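Aspartate aminotransferase, cytoplasmic (Schizosaccharomyces pombe 972h-, PDB 6JPK) catalyses the reversible, pyridoxal 5'-phosphate-dependent transfer of the amino group from L-aspartate to 2-oxoglutarate, giving oxaloacetate and L-glutamate, as a homodimer. Local coordinates at residues A84-R89 and G228-D233; I220-F225 and G355-T360; K255-Y260 and A304-S309. The protein carries 1 engineered substitution. All coordinates share one frame; numbering follows the deposited sequence.

The three contacts lie close together in one aminotransferase fold, their centres about 15 Å (contacts 1 and 2), 13 Å (1 and 3) and 17 Å (2 and 3) apart. Two of the segments follow on from the mixed central sheet: 220-225 begins on the last residue of strand 215-220, and the loop 255-260 comes after strand 247-252. Along the chain, contacts 1 and 2 interleave, whereas both segments of contact 3 fall between those of contact 2. Q223 ties all three together, its NE2 reaching V86 O and L230 O and its O accepting from N256 ND2. The loop of K255, probably the cofactor lysine, is thereby joined to helix 77-87 and, through contact 2, to strand 357-359.

Contact 1: residues A84-R89 and G228-D233; sequences AEVLFR and GDLNRD
R89 and N231 make the polar half of this contact, V86 and L230 the apolar half. R89 NE donates to N231 OD1 over 3.1 Å at an N-H...O angle of 159°. The oxygen sits at the guanidinium edge, near its plane, while the two flat groups are turned 55° against each other. Bends at chi2 and chi3 of the arginine bring NE, rather than a terminal nitrogen, to the amide. V86 CG2, anti to the backbone N, meets L230 CD1 at 4.0 Å.

Two waters form the next shell. Water 1 is within hydrogen-bonding distance of N231 OD1 and V86 O (2.8 Å from the latter) but cannot serve every acceptor around it. Water 2 accepts from N231 N and from R89 NH2 (3.1 Å), and donates to D229 OD1. D229 is the N-cap of helix 230-233, its OD1 also accepting from R232 N. Farther out, Q223 NE2 bonds both V86 O and L230 O, and F313 and W316 of helix 310-340 pack on L230.

A leucine in place of N231 would probably leave R89 NE and water 1 without their shared acceptor and the guanidinium freer to turn. V86 near the end of helix 77-87 and R89 beyond it thus join helix 230-233 by an apolar contact, a side-chain hydrogen bond and water; the opposite charges of R89 and D229, 6.0 Å from NH2 to OD1, probably attract weakly across water 2.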
ATOM      1  N   ALA A  84     -12.370   0.620  14.462  1.00  9.56           N
ATOM      2  CA  ALA A  84     -12.073   0.592  15.891  1.00  8.56           C
ATOM      3  C   ALA A  84     -13.299   0.194  16.706  1.00  9.76           C
ATOM      4  O   ALA A  84     -13.186  -0.552  17.689  1.00  8.00           O
ATOM      5  CB  ALA A  84     -11.559   1.959  16.338  1.00  7.93           C
ATOM      6  N   GLU A  85     -14.475   0.708  16.340  1.00  8.15           N
ATOM      7  CA  GLU A  85     -15.672   0.398  17.112  1.00  8.40           C
ATOM      8  C   GLU A  85     -15.973  -1.099  17.107  1.00  9.65           C
ATOM      9  O   GLU A  85     -16.350  -1.663  18.143  1.00  8.46           O
ATOM     10  CB  GLU A  85     -16.871   1.195  16.580  1.00 13.59           C
ATOM     11  CG  GLU A  85     -16.763   2.682  16.891  1.00 26.58           C
ATOM     12  CD  GLU A  85     -17.874   3.534  16.280  1.00 36.37           C
ATOM     13  OE1 GLU A  85     -18.274   4.530  16.927  1.00 40.03           O
ATOM     14  OE2 GLU A  85     -18.339   3.224  15.158  1.00 38.95           O
ATOM     15  N   VAL A  86     -15.796  -1.769  15.961  1.00  8.09           N
ATOM     16  CA  VAL A  86     -16.171  -3.184  15.915  1.00  8.05           C
ATOM     17  C   VAL A  86     -15.189  -4.034  16.733  1.00 10.83           C
ATOM     18  O   VAL A  86     -15.566  -5.097  17.248  1.00  7.99           O
ATOM     19  CB  VAL A  86     -16.301  -3.677  14.458  1.00  9.85           C
ATOM     20  CG1 VAL A  86     -14.939  -3.778  13.779  1.00  7.60           C
ATOM     21  CG2 VAL A  86     -17.044  -5.038  14.398  1.00  7.98           C
ATOM     22  N   LEU A  87     -13.938  -3.565  16.905  1.00  9.06           N
ATOM     23  CA  LEU A  87     -12.975  -4.252  17.773  1.00 11.37           C
ATOM     24  C   LEU A  87     -13.343  -4.128  19.242  1.00 11.18           C
ATOM     25  O   LEU A  87     -13.088  -5.046  20.028  1.00  8.29           O
ATOM     26  CB  LEU A  87     -11.569  -3.672  17.590  1.00 11.11           C
ATOM     27  CG  LEU A  87     -10.823  -3.942  16.290  1.00 16.40           C
ATOM     28  CD1 LEU A  87      -9.480  -3.218  16.298  1.00 15.98           C
ATOM     29  CD2 LEU A  87     -10.648  -5.449  16.087  1.00 11.61           C
ATOM     30  N   PHE A  88     -13.887  -2.979  19.641  1.00  8.17           N
ATOM     31  CA  PHE A  88     -14.040  -2.595  21.035  1.00 10.75           C
ATOM     32  C   PHE A  88     -15.501  -2.328  21.379  1.00 12.67           C
ATOM     33  O   PHE A  88     -15.819  -1.391  22.119  1.00  9.99           O
ATOM     34  CB  PHE A  88     -13.186  -1.364  21.357  1.00  8.50           C
ATOM     35  CG  PHE A  88     -11.687  -1.606  21.236  1.00 10.00           C
ATOM     36  CD1 PHE A  88     -11.044  -2.508  22.079  1.00  9.90           C
ATOM     37  CD2 PHE A  88     -10.935  -0.932  20.290  1.00 10.72           C
ATOM     38  CE1 PHE A  88      -9.668  -2.741  21.977  1.00 11.51           C
ATOM     39  CE2 PHE A  88      -9.559  -1.157  20.180  1.00 14.64           C
ATOM     40  CZ  PHE A  88      -8.931  -2.069  21.022  1.00 12.46           C
ATOM     41  N   ARG A  89     -16.411  -3.157  20.873  1.00  8.76           N
ATOM     42  CA  ARG A  89     -17.819  -2.965  21.220  1.00 13.93           C
ATOM     43  C   ARG A  89     -18.065  -2.974  22.730  1.00 14.33           C
ATOM     44  O   ARG A  89     -18.856  -2.133  23.197  1.00 15.31           O
ATOM     45  CB  ARG A  89     -18.694  -4.001  20.487  1.00 11.12           C
ATOM     46  CG  ARG A  89     -18.512  -3.983  18.947  1.00 14.04           C
ATOM     47  CD  ARG A  89     -19.812  -4.247  18.163  1.00 17.47           C
ATOM     48  NE  ARG A  89     -20.234  -5.644  18.235  1.00 21.66           N
ATOM     49  CZ  ARG A  89     -21.434  -6.096  17.874  1.00 22.68           C
ATOM     50  NH1 ARG A  89     -22.361  -5.261  17.410  1.00 18.94           N
ATOM     51  NH2 ARG A  89     -21.710  -7.391  17.986  1.00 23.02           N
ATOM     52  N   GLY A 228     -17.863 -16.697  13.828  1.00 12.72           N
ATOM     53  CA  GLY A 228     -19.166 -16.141  13.510  1.00 13.61           C
ATOM     54  C   GLY A 228     -19.687 -15.166  14.540  1.00 14.59           C
ATOM     55  O   GLY A 228     -20.786 -14.627  14.362  1.00 15.20           O
ATOM     56  N   ASP A 229     -18.927 -14.912  15.603  1.00 11.76           N
ATOM     57  CA  ASP A 229     -19.344 -14.051  16.709  1.00 11.37           C
ATOM     58  C   ASP A 229     -18.248 -13.006  16.874  1.00  9.30           C
ATOM     59  O   ASP A 229     -17.132 -13.342  17.279  1.00  9.00           O
ATOM     60  CB  ASP A 229     -19.532 -14.880  17.986  1.00 16.71           C
ATOM     61  CG  ASP A 229     -20.086 -14.076  19.168  1.00 20.37           C
ATOM     62  OD1 ASP A 229     -19.742 -12.890  19.346  1.00 16.58           O
ATOM     63  OD2 ASP A 229     -20.872 -14.660  19.943  1.00 23.08           O
ATOM     64  N   LEU A 230     -18.562 -11.744  16.559  1.00  8.56           N
ATOM     65  CA  LEU A 230     -17.541 -10.697  16.532  1.00  8.20           C
ATOM     66  C   LEU A 230     -16.971 -10.415  17.920  1.00  8.23           C
ATOM     67  O   LEU A 230     -15.757 -10.257  18.076  1.00  8.02           O
ATOM     68  CB  LEU A 230     -18.123  -9.419  15.933  1.00  8.25           C
ATOM     69  CG  LEU A 230     -18.346  -9.453  14.428  1.00 10.69           C
ATOM     70  CD1 LEU A 230     -19.315  -8.351  14.020  1.00 11.51           C
ATOM     71  CD2 LEU A 230     -17.028  -9.313  13.698  1.00 10.64           C
ATOM     72  N   ASN A 231     -17.835 -10.299  18.935  1.00  8.52           N
ATOM     73  CA  ASN A 231     -17.357  -9.985  20.283  1.00  9.77           C
ATOM     74  C   ASN A 231     -16.598 -11.152  20.905  1.00 11.08           C
ATOM     75  O   ASN A 231     -15.647 -10.928  21.663  1.00 12.01           O
ATOM     76  CB  ASN A 231     -18.524  -9.573  21.188  1.00  8.98           C
ATOM     77  CG  ASN A 231     -19.112  -8.233  20.793  1.00  9.68           C
ATOM     78  OD1 ASN A 231     -18.556  -7.525  19.955  1.00  8.83           O
ATOM     79  ND2 ASN A 231     -20.239  -7.882  21.387  1.00  9.62           N
ATOM     80  N   ARG A 232     -16.998 -12.397  20.609  1.00  9.00           N
ATOM     81  CA  ARG A 232     -16.217 -13.550  21.057  1.00  8.57           C
ATOM     82  C   ARG A 232     -14.812 -13.518  20.471  1.00  8.24           C
ATOM     83  O   ARG A 232     -13.832 -13.807  21.167  1.00  8.20           O
ATOM     84  CB  ARG A 232     -16.919 -14.851  20.663  1.00 13.35           C
ATOM     85  CG  ARG A 232     -16.183 -16.126  21.073  1.00 20.53           C
ATOM     86  CD  ARG A 232     -16.942 -17.363  20.573  1.00 29.32           C
ATOM     87  NE  ARG A 232     -18.347 -17.318  20.978  1.00 41.15           N
ATOM     88  CZ  ARG A 232     -19.331 -18.007  20.398  1.00 49.23           C
ATOM     89  NH1 ARG A 232     -19.079 -18.808  19.365  1.00 50.41           N
ATOM     90  NH2 ARG A 232     -20.577 -17.886  20.850  1.00 51.32           N
ATOM     91  N   ASP A 233     -14.689 -13.175  19.191  1.00  8.03           N
ATOM     92  CA  ASP A 233     -13.372 -13.226  18.565  1.00 11.34           C
ATOM     93  C   ASP A 233     -12.473 -12.071  18.995  1.00 11.80           C
ATOM     94  O   ASP A 233     -11.248 -12.207  18.931  1.00 11.77           O
ATOM     95  CB  ASP A 233     -13.517 -13.272  17.042  1.00 10.03           C
ATOM     96  CG  ASP A 233     -14.094 -14.606  16.558  1.00 13.90           C
ATOM     97  OD1 ASP A 233     -14.261 -15.516  17.407  1.00 11.05           O
ATOM     98  OD2 ASP A 233     -14.396 -14.742  15.348  1.00 10.76           O
TER
HETATM   99  O   HOH W   1     -15.894  -6.265  19.719  1.00 10.20           O
HETATM  100  O   HOH W   2     -20.685 -10.205  18.688  1.00 18.18           O

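Contact 2: residues I220-F225 and G355-T360; sequences IAYQGF and GMFSFT
F225 and M356 form the broad, packed half of this buried contact, Y222 and F357 the narrow one. M356 CB approaches the edge of the F225 ring, 3.9 Å from CE1, and the sulfur stands 5.1 Å from the ring centroid, 64° off the normal: an oblique Met-aromatic contact. F225 reaches it with CG anti to its backbone N (chi1 179°). Next to M356, G355 has backbone angles that would press any CB onto the carbonyl oxygen of the residue before.

The other half rests on a single oxygen. The hydroxyl of Y222 comes to the edge of the F357 ring, in its plane, with OH 3.4 Å from CE2 and 4.0 Å from CD2. The side chains cross at about a right angle, and only the rim of the F357 ring is met. On F357 itself one face is partly covered by CG of the adjoining M356.

R331 NH2 bonds both G355 O and F357 O, and strand 357-359 pairs antiparallel with strand 383-385. The tyrosine half borders the probable substrate site: Y222 lies beside N191 and packs on K255, and F357 touches R383; N191 and R383 probably bind L-aspartate. No hydrogen bond crosses between the segments; Y222 OH is hydrogen-bonded elsewhere, and its contact with F357 is therefore the packing of a ring edge on an already satisfied oxygen.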
ATOM      1  N   ILE A 220      -5.056  -9.127  14.765  1.00  8.03           N
ATOM      2  CA  ILE A 220      -6.421  -9.647  14.683  1.00  7.48           C
ATOM      3  C   ILE A 220      -6.828  -9.654  13.207  1.00  8.50           C
ATOM      4  O   ILE A 220      -7.367  -8.678  12.672  1.00  7.39           O
ATOM      5  CB  ILE A 220      -7.413  -8.878  15.566  1.00  8.86           C
ATOM      6  CG1 ILE A 220      -8.806  -9.504  15.484  1.00 11.34           C
ATOM      7  CG2 ILE A 220      -7.442  -7.374  15.273  1.00 10.80           C
ATOM      8  CD1 ILE A 220      -9.657  -9.240  16.724  1.00 11.27           C
ATOM      9  N   ALA A 221      -6.575 -10.773  12.541  1.00  7.89           N
ATOM     10  CA  ALA A 221      -6.881 -10.937  11.130  1.00 10.36           C
ATOM     11  C   ALA A 221      -8.165 -11.716  10.869  1.00 12.65           C
ATOM     12  O   ALA A 221      -8.587 -11.794   9.711  1.00 12.34           O
ATOM     13  CB  ALA A 221      -5.715 -11.640  10.426  1.00 11.94           C
ATOM     14  N   TYR A 222      -8.800 -12.305  11.898  1.00  7.81           N
ATOM     15  CA  TYR A 222      -9.930 -13.196  11.641  1.00  7.17           C
ATOM     16  C   TYR A 222     -11.133 -12.897  12.533  1.00  8.50           C
ATOM     17  O   TYR A 222     -11.908 -13.803  12.845  1.00 10.58           O
ATOM     18  CB  TYR A 222      -9.514 -14.663  11.792  1.00 10.18           C
ATOM     19  CG  TYR A 222      -8.264 -14.996  11.015  1.00  9.23           C
ATOM     20  CD1 TYR A 222      -8.311 -15.163   9.644  1.00 14.41           C
ATOM     21  CD2 TYR A 222      -7.031 -15.098  11.653  1.00  8.97           C
ATOM     22  CE1 TYR A 222      -7.173 -15.443   8.919  1.00 16.15           C
ATOM     23  CE2 TYR A 222      -5.879 -15.384  10.937  1.00 13.30           C
ATOM     24  CZ  TYR A 222      -5.960 -15.551   9.565  1.00 16.93           C
ATOM     25  OH  TYR A 222      -4.832 -15.826   8.832  1.00 15.60           O
ATOM     26  N   GLN A 223     -11.333 -11.644  12.934  1.00  8.79           N
ATOM     27  CA  GLN A 223     -12.465 -11.349  13.812  1.00  7.52           C
ATOM     28  C   GLN A 223     -13.787 -11.643  13.106  1.00 10.23           C
ATOM     29  O   GLN A 223     -14.041 -11.139  12.007  1.00  8.84           O
ATOM     30  CB  GLN A 223     -12.450  -9.888  14.277  1.00  7.11           C
ATOM     31  CG  GLN A 223     -13.558  -9.618  15.314  1.00  7.36           C
ATOM     32  CD  GLN A 223     -13.802  -8.140  15.610  1.00 10.98           C
ATOM     33  OE1 GLN A 223     -13.353  -7.263  14.879  1.00  8.55           O
ATOM     34  NE2 GLN A 223     -14.550  -7.867  16.677  1.00  8.32           N
ATOM     35  N   GLY A 224     -14.641 -12.441  13.758  1.00  8.95           N
ATOM     36  CA  GLY A 224     -15.938 -12.810  13.206  1.00  9.71           C
ATOM     37  C   GLY A 224     -15.829 -13.986  12.250  1.00  9.78           C
ATOM     38  O   GLY A 224     -16.686 -14.877  12.226  1.00  7.89           O
ATOM     39  N   PHE A 225     -14.766 -13.986  11.447  1.00  7.44           N
ATOM     40  CA  PHE A 225     -14.508 -15.099  10.536  1.00  8.24           C
ATOM     41  C   PHE A 225     -14.217 -16.391  11.297  1.00 10.50           C
ATOM     42  O   PHE A 225     -14.548 -17.480  10.822  1.00 10.73           O
ATOM     43  CB  PHE A 225     -13.331 -14.740   9.625  1.00  8.16           C
ATOM     44  CG  PHE A 225     -12.939 -15.827   8.655  1.00 11.47           C
ATOM     45  CD1 PHE A 225     -11.978 -16.763   8.995  1.00  7.34           C
ATOM     46  CD2 PHE A 225     -13.516 -15.886   7.386  1.00  9.76           C
ATOM     47  CE1 PHE A 225     -11.604 -17.756   8.106  1.00 15.11           C
ATOM     48  CE2 PHE A 225     -13.154 -16.875   6.490  1.00 13.41           C
ATOM     49  CZ  PHE A 225     -12.195 -17.812   6.845  1.00 16.98           C
ATOM     50  N   GLY A 355     -10.747 -21.424  12.857  1.00 10.20           N
ATOM     51  CA  GLY A 355     -10.235 -20.665  11.728  1.00 12.60           C
ATOM     52  C   GLY A 355      -9.914 -21.560  10.548  1.00 12.42           C
ATOM     53  O   GLY A 355     -10.153 -22.771  10.557  1.00 13.41           O
ATOM     54  N   MET A 356      -9.330 -20.964   9.520  1.00 12.65           N
ATOM     55  CA  MET A 356      -9.174 -21.740   8.298  1.00 17.36           C
ATOM     56  C   MET A 356      -7.835 -22.454   8.181  1.00 12.34           C
ATOM     57  O   MET A 356      -7.627 -23.153   7.188  1.00 15.73           O
ATOM     58  CB  MET A 356      -9.420 -20.864   7.061  1.00 25.77           C
ATOM     59  CG  MET A 356      -8.367 -19.831   6.731  1.00 30.47           C
ATOM     60  SD  MET A 356      -8.839 -19.104   5.137  1.00 35.21           S
ATOM     61  CE  MET A 356      -8.128 -20.280   4.009  1.00 40.59           C
ATOM     62  N   PHE A 357      -6.942 -22.343   9.166  1.00  8.60           N
ATOM     63  CA  PHE A 357      -5.691 -23.088   9.159  1.00  8.15           C
ATOM     64  C   PHE A 357      -5.663 -24.114  10.285  1.00 14.47           C
ATOM     65  O   PHE A 357      -6.223 -23.903  11.365  1.00 15.48           O
ATOM     66  CB  PHE A 357      -4.482 -22.152   9.277  1.00 11.05           C
ATOM     67  CG  PHE A 357      -4.384 -21.165   8.156  1.00 18.67           C
ATOM     68  CD1 PHE A 357      -4.102 -21.594   6.864  1.00 22.38           C
ATOM     69  CD2 PHE A 357      -4.593 -19.816   8.380  1.00 18.10           C
ATOM     70  CE1 PHE A 357      -4.018 -20.692   5.818  1.00 22.85           C
ATOM     71  CE2 PHE A 357      -4.506 -18.903   7.340  1.00 19.71           C
ATOM     72  CZ  PHE A 357      -4.219 -19.340   6.056  1.00 21.47           C
ATOM     73  N   SER A 358      -4.990 -25.230  10.027  1.00 15.45           N
ATOM     74  CA  SER A 358      -4.935 -26.333  10.974  1.00 16.73           C
ATOM     75  C   SER A 358      -3.565 -26.985  10.926  1.00 13.64           C
ATOM     76  O   SER A 358      -3.104 -27.382   9.848  1.00  8.95           O
ATOM     77  CB  SER A 358      -6.012 -27.385  10.661  1.00 18.07           C
ATOM     78  OG  SER A 358      -5.711 -28.617  11.303  1.00 18.27           O
ATOM     79  N   PHE A 359      -2.926 -27.114  12.089  1.00  7.79           N
ATOM     80  CA  PHE A 359      -1.805 -28.039  12.227  1.00  9.81           C
ATOM     81  C   PHE A 359      -2.401 -29.432  12.424  1.00 11.78           C
ATOM     82  O   PHE A 359      -3.028 -29.707  13.455  1.00  8.36           O
ATOM     83  CB  PHE A 359      -0.888 -27.637  13.384  1.00  8.00           C
ATOM     84  CG  PHE A 359       0.436 -27.035  12.949  1.00 11.72           C
ATOM     85  CD1 PHE A 359       0.511 -26.194  11.839  1.00 13.99           C
ATOM     86  CD2 PHE A 359       1.604 -27.291  13.672  1.00  9.24           C
ATOM     87  CE1 PHE A 359       1.733 -25.620  11.448  1.00  7.51           C
ATOM     88  CE2 PHE A 359       2.835 -26.738  13.279  1.00  9.44           C
ATOM     89  CZ  PHE A 359       2.894 -25.899  12.167  1.00  8.56           C
ATOM     90  N   THR A 360      -2.241 -30.292  11.413  1.00  8.37           N
ATOM     91  CA  THR A 360      -2.794 -31.640  11.447  1.00 10.22           C
ATOM     92  C   THR A 360      -2.004 -32.574  12.353  1.00 12.92           C
ATOM     93  O   THR A 360      -2.559 -33.566  12.839  1.00 14.63           O
ATOM     94  CB  THR A 360      -2.814 -32.241  10.036  1.00 11.81           C
ATOM     95  OG1 THR A 360      -1.471 -32.286   9.530  1.00 10.64           O
ATOM     96  CG2 THR A 360      -3.689 -31.399   9.093  1.00 11.22           C
TER

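Contact 3: residues K255-Y260 and A304-S309; sequences KNMGLY and AEILNS
The indole of W316, from helix 310-340, packs on all three side chains that meet here, M257, I306 and L307, and its NE1 bonds N256 O. The phenyl ring of F313, from the same helix, adds to the packing on L307. Far from this spot, the Y260 ring packs edge-to-face with Y70 of the second subunit.

Across the contact itself a single methyl does the touching. M257 CE lies 3.9 Å from L307 CG and 4.1 Å from I306 CG2, so it rests against both neighbours on the helix. Toward I306 the two side chains meet tip to tip, whereas L307 is approached at a slant, its CD2 also 4.1 Å from M257 CE. The methionine reaches the helix because its chain is stretched beyond CG (chi2 -174°, chi3 177°), and the nearest CA atoms, those of M257 and I306, remain 9.5 Å apart.

Other helices complete the surroundings: V53 and A56 of helix 51-62 pack on I306, and A82 of helix 77-87 on L307. At the end of the segment S309 is the N-cap of helix 310-340, its OG bonded to L312 N. K255, probably the lysine that carries the cofactor, takes no part here; its NZ is weakly bonded to Y70 OH of the second subunit. Between the loop carrying K255 and helix 297-308 no hydrogen bond crosses in these segments, and the contact is van der Waals packing of one methyl on two branched side chains, with W316 packed on all three.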
ATOM      1  N   LYS A 255     -10.043 -11.419   5.330  1.00  6.57           N
ATOM      2  CA  LYS A 255     -10.829 -12.644   5.421  1.00  8.10           C
ATOM      3  C   LYS A 255     -12.261 -12.397   5.909  1.00  7.22           C
ATOM      4  O   LYS A 255     -13.199 -12.984   5.365  1.00  7.10           O
ATOM      5  CB  LYS A 255     -10.125 -13.653   6.336  1.00 14.02           C
ATOM      6  CG  LYS A 255      -8.582 -13.734   6.143  1.00 21.29           C
ATOM      7  CD  LYS A 255      -8.155 -14.794   5.166  1.00 25.97           C
ATOM      8  CE  LYS A 255      -6.666 -15.173   5.312  1.00 27.64           C
ATOM      9  NZ  LYS A 255      -5.666 -14.152   4.850  1.00 25.77           N
ATOM     10  N   ASN A 256     -12.474 -11.545   6.926  1.00  7.07           N
ATOM     11  CA  ASN A 256     -13.839 -11.456   7.448  1.00  7.10           C
ATOM     12  C   ASN A 256     -14.783 -10.703   6.509  1.00  7.26           C
ATOM     13  O   ASN A 256     -16.003 -10.902   6.585  1.00  7.50           O
ATOM     14  CB  ASN A 256     -13.863 -10.867   8.868  1.00  7.09           C
ATOM     15  CG  ASN A 256     -13.348  -9.447   8.950  1.00 11.45           C
ATOM     16  OD1 ASN A 256     -13.023  -8.817   7.945  1.00  7.87           O
ATOM     17  ND2 ASN A 256     -13.289  -8.924  10.179  1.00  7.94           N
ATOM     18  N   MET A 257     -14.264  -9.894   5.592  1.00  7.17           N
ATOM     19  CA  MET A 257     -15.107  -9.328   4.545  1.00  7.35           C
ATOM     20  C   MET A 257     -14.726  -9.826   3.155  1.00  7.35           C
ATOM     21  O   MET A 257     -15.304  -9.363   2.158  1.00  8.76           O
ATOM     22  CB  MET A 257     -15.073  -7.803   4.586  1.00  7.32           C
ATOM     23  CG  MET A 257     -15.763  -7.214   5.807  1.00  9.63           C
ATOM     24  SD  MET A 257     -15.832  -5.424   5.675  1.00 11.65           S
ATOM     25  CE  MET A 257     -16.761  -5.024   7.188  1.00  7.65           C
ATOM     26  N   GLY A 258     -13.784 -10.764   3.066  1.00  9.13           N
ATOM     27  CA  GLY A 258     -13.380 -11.280   1.768  1.00 12.66           C
ATOM     28  C   GLY A 258     -12.774 -10.231   0.864  1.00 10.42           C
ATOM     29  O   GLY A 258     -12.851 -10.358  -0.359  1.00  9.96           O
ATOM     30  N   LEU A 259     -12.188  -9.181   1.435  1.00  7.00           N
ATOM     31  CA  LEU A 259     -11.656  -8.074   0.652  1.00 14.57           C
ATOM     32  C   LEU A 259     -10.198  -8.271   0.233  1.00 17.80           C
ATOM     33  O   LEU A 259      -9.649  -7.391  -0.433  1.00 19.91           O
ATOM     34  CB  LEU A 259     -11.804  -6.763   1.442  1.00 10.58           C
ATOM     35  CG  LEU A 259     -13.240  -6.221   1.541  1.00 11.72           C
ATOM     36  CD1 LEU A 259     -13.315  -5.034   2.505  1.00  7.15           C
ATOM     37  CD2 LEU A 259     -13.725  -5.805   0.157  1.00  8.57           C
ATOM     38  N   TYR A 260      -9.574  -9.389   0.627  1.00 14.65           N
ATOM     39  CA  TYR A 260      -8.219  -9.826   0.267  1.00 11.93           C
ATOM     40  C   TYR A 260      -7.404  -8.826  -0.546  1.00 13.45           C
ATOM     41  O   TYR A 260      -6.602  -8.064   0.012  1.00 12.01           O
ATOM     42  CB  TYR A 260      -8.288 -11.155  -0.497  1.00  6.69           C
ATOM     43  CG  TYR A 260      -8.951 -12.264   0.308  1.00 10.49           C
ATOM     44  CD1 TYR A 260      -8.278 -12.883   1.361  1.00 10.61           C
ATOM     45  CD2 TYR A 260     -10.257 -12.669   0.032  1.00 11.84           C
ATOM     46  CE1 TYR A 260      -8.889 -13.884   2.112  1.00  9.10           C
ATOM     47  CE2 TYR A 260     -10.873 -13.665   0.780  1.00  7.04           C
ATOM     48  CZ  TYR A 260     -10.178 -14.274   1.808  1.00  8.46           C
ATOM     49  OH  TYR A 260     -10.783 -15.247   2.562  1.00  8.05           O
ATOM     50  N   ALA A 304     -16.791   0.549   5.480  1.00  7.99           N
ATOM     51  CA  ALA A 304     -17.494   1.579   6.233  1.00  8.23           C
ATOM     52  C   ALA A 304     -18.993   1.494   5.981  1.00  9.80           C
ATOM     53  O   ALA A 304     -19.794   1.710   6.895  1.00 10.45           O
ATOM     54  CB  ALA A 304     -16.970   2.971   5.868  1.00  8.27           C
ATOM     55  N   GLU A 305     -19.393   1.163   4.751  1.00 10.34           N
ATOM     56  CA  GLU A 305     -20.823   1.079   4.457  1.00 12.98           C
ATOM     57  C   GLU A 305     -21.475  -0.017   5.294  1.00 12.04           C
ATOM     58  O   GLU A 305     -22.514   0.202   5.926  1.00  9.36           O
ATOM     59  CB  GLU A 305     -21.045   0.834   2.961  1.00  9.12           C
ATOM     60  CG  GLU A 305     -22.447   1.129   2.508  1.00 10.78           C
ATOM     61  CD  GLU A 305     -22.804   2.621   2.617  1.00 18.35           C
ATOM     62  OE1 GLU A 305     -21.888   3.488   2.569  1.00 20.69           O
ATOM     63  OE2 GLU A 305     -24.008   2.921   2.763  1.00 16.48           O
ATOM     64  N   ILE A 306     -20.853  -1.199   5.328  1.00  8.82           N
ATOM     65  CA  ILE A 306     -21.354  -2.295   6.154  1.00  8.87           C
ATOM     66  C   ILE A 306     -21.390  -1.897   7.627  1.00 10.60           C
ATOM     67  O   ILE A 306     -22.422  -2.024   8.300  1.00  9.16           O
ATOM     68  CB  ILE A 306     -20.493  -3.552   5.942  1.00  8.59           C
ATOM     69  CG1 ILE A 306     -20.685  -4.101   4.519  1.00  8.67           C
ATOM     70  CG2 ILE A 306     -20.820  -4.601   6.993  1.00  8.62           C
ATOM     71  CD1 ILE A 306     -19.840  -5.353   4.231  1.00  8.43           C
ATOM     72  N   LEU A 307     -20.256  -1.422   8.152  1.00 11.23           N
ATOM     73  CA  LEU A 307     -20.115  -1.248   9.597  1.00 11.54           C
ATOM     74  C   LEU A 307     -21.046  -0.171  10.149  1.00 13.77           C
ATOM     75  O   LEU A 307     -21.472  -0.265  11.303  1.00 11.09           O
ATOM     76  CB  LEU A 307     -18.655  -0.935   9.941  1.00 12.48           C
ATOM     77  CG  LEU A 307     -17.701  -2.114   9.677  1.00 13.12           C
ATOM     78  CD1 LEU A 307     -16.224  -1.716   9.742  1.00  8.79           C
ATOM     79  CD2 LEU A 307     -17.987  -3.233  10.656  1.00 15.61           C
ATOM     80  N   ASN A 308     -21.386   0.838   9.353  1.00  9.11           N
ATOM     81  CA  ASN A 308     -22.225   1.931   9.830  1.00 11.02           C
ATOM     82  C   ASN A 308     -23.697   1.743   9.494  1.00 12.97           C
ATOM     83  O   ASN A 308     -24.507   2.604   9.841  1.00 12.88           O
ATOM     84  CB  ASN A 308     -21.718   3.264   9.267  1.00 11.17           C
ATOM     85  CG  ASN A 308     -20.381   3.664   9.868  1.00 15.01           C
ATOM     86  OD1 ASN A 308     -20.248   3.743  11.084  1.00 17.45           O
ATOM     87  ND2 ASN A 308     -19.380   3.867   9.028  1.00 14.83           N
ATOM     88  N   SER A 309     -24.067   0.636   8.852  1.00 11.28           N
ATOM     89  CA  SER A 309     -25.468   0.354   8.545  1.00 10.25           C
ATOM     90  C   SER A 309     -25.961  -0.791   9.416  1.00 10.32           C
ATOM     91  O   SER A 309     -25.444  -1.911   9.292  1.00 10.25           O
ATOM     92  CB  SER A 309     -25.649  -0.000   7.065  1.00 10.28           C
ATOM     93  OG  SER A 309     -26.887  -0.685   6.878  1.00 12.41           O
TER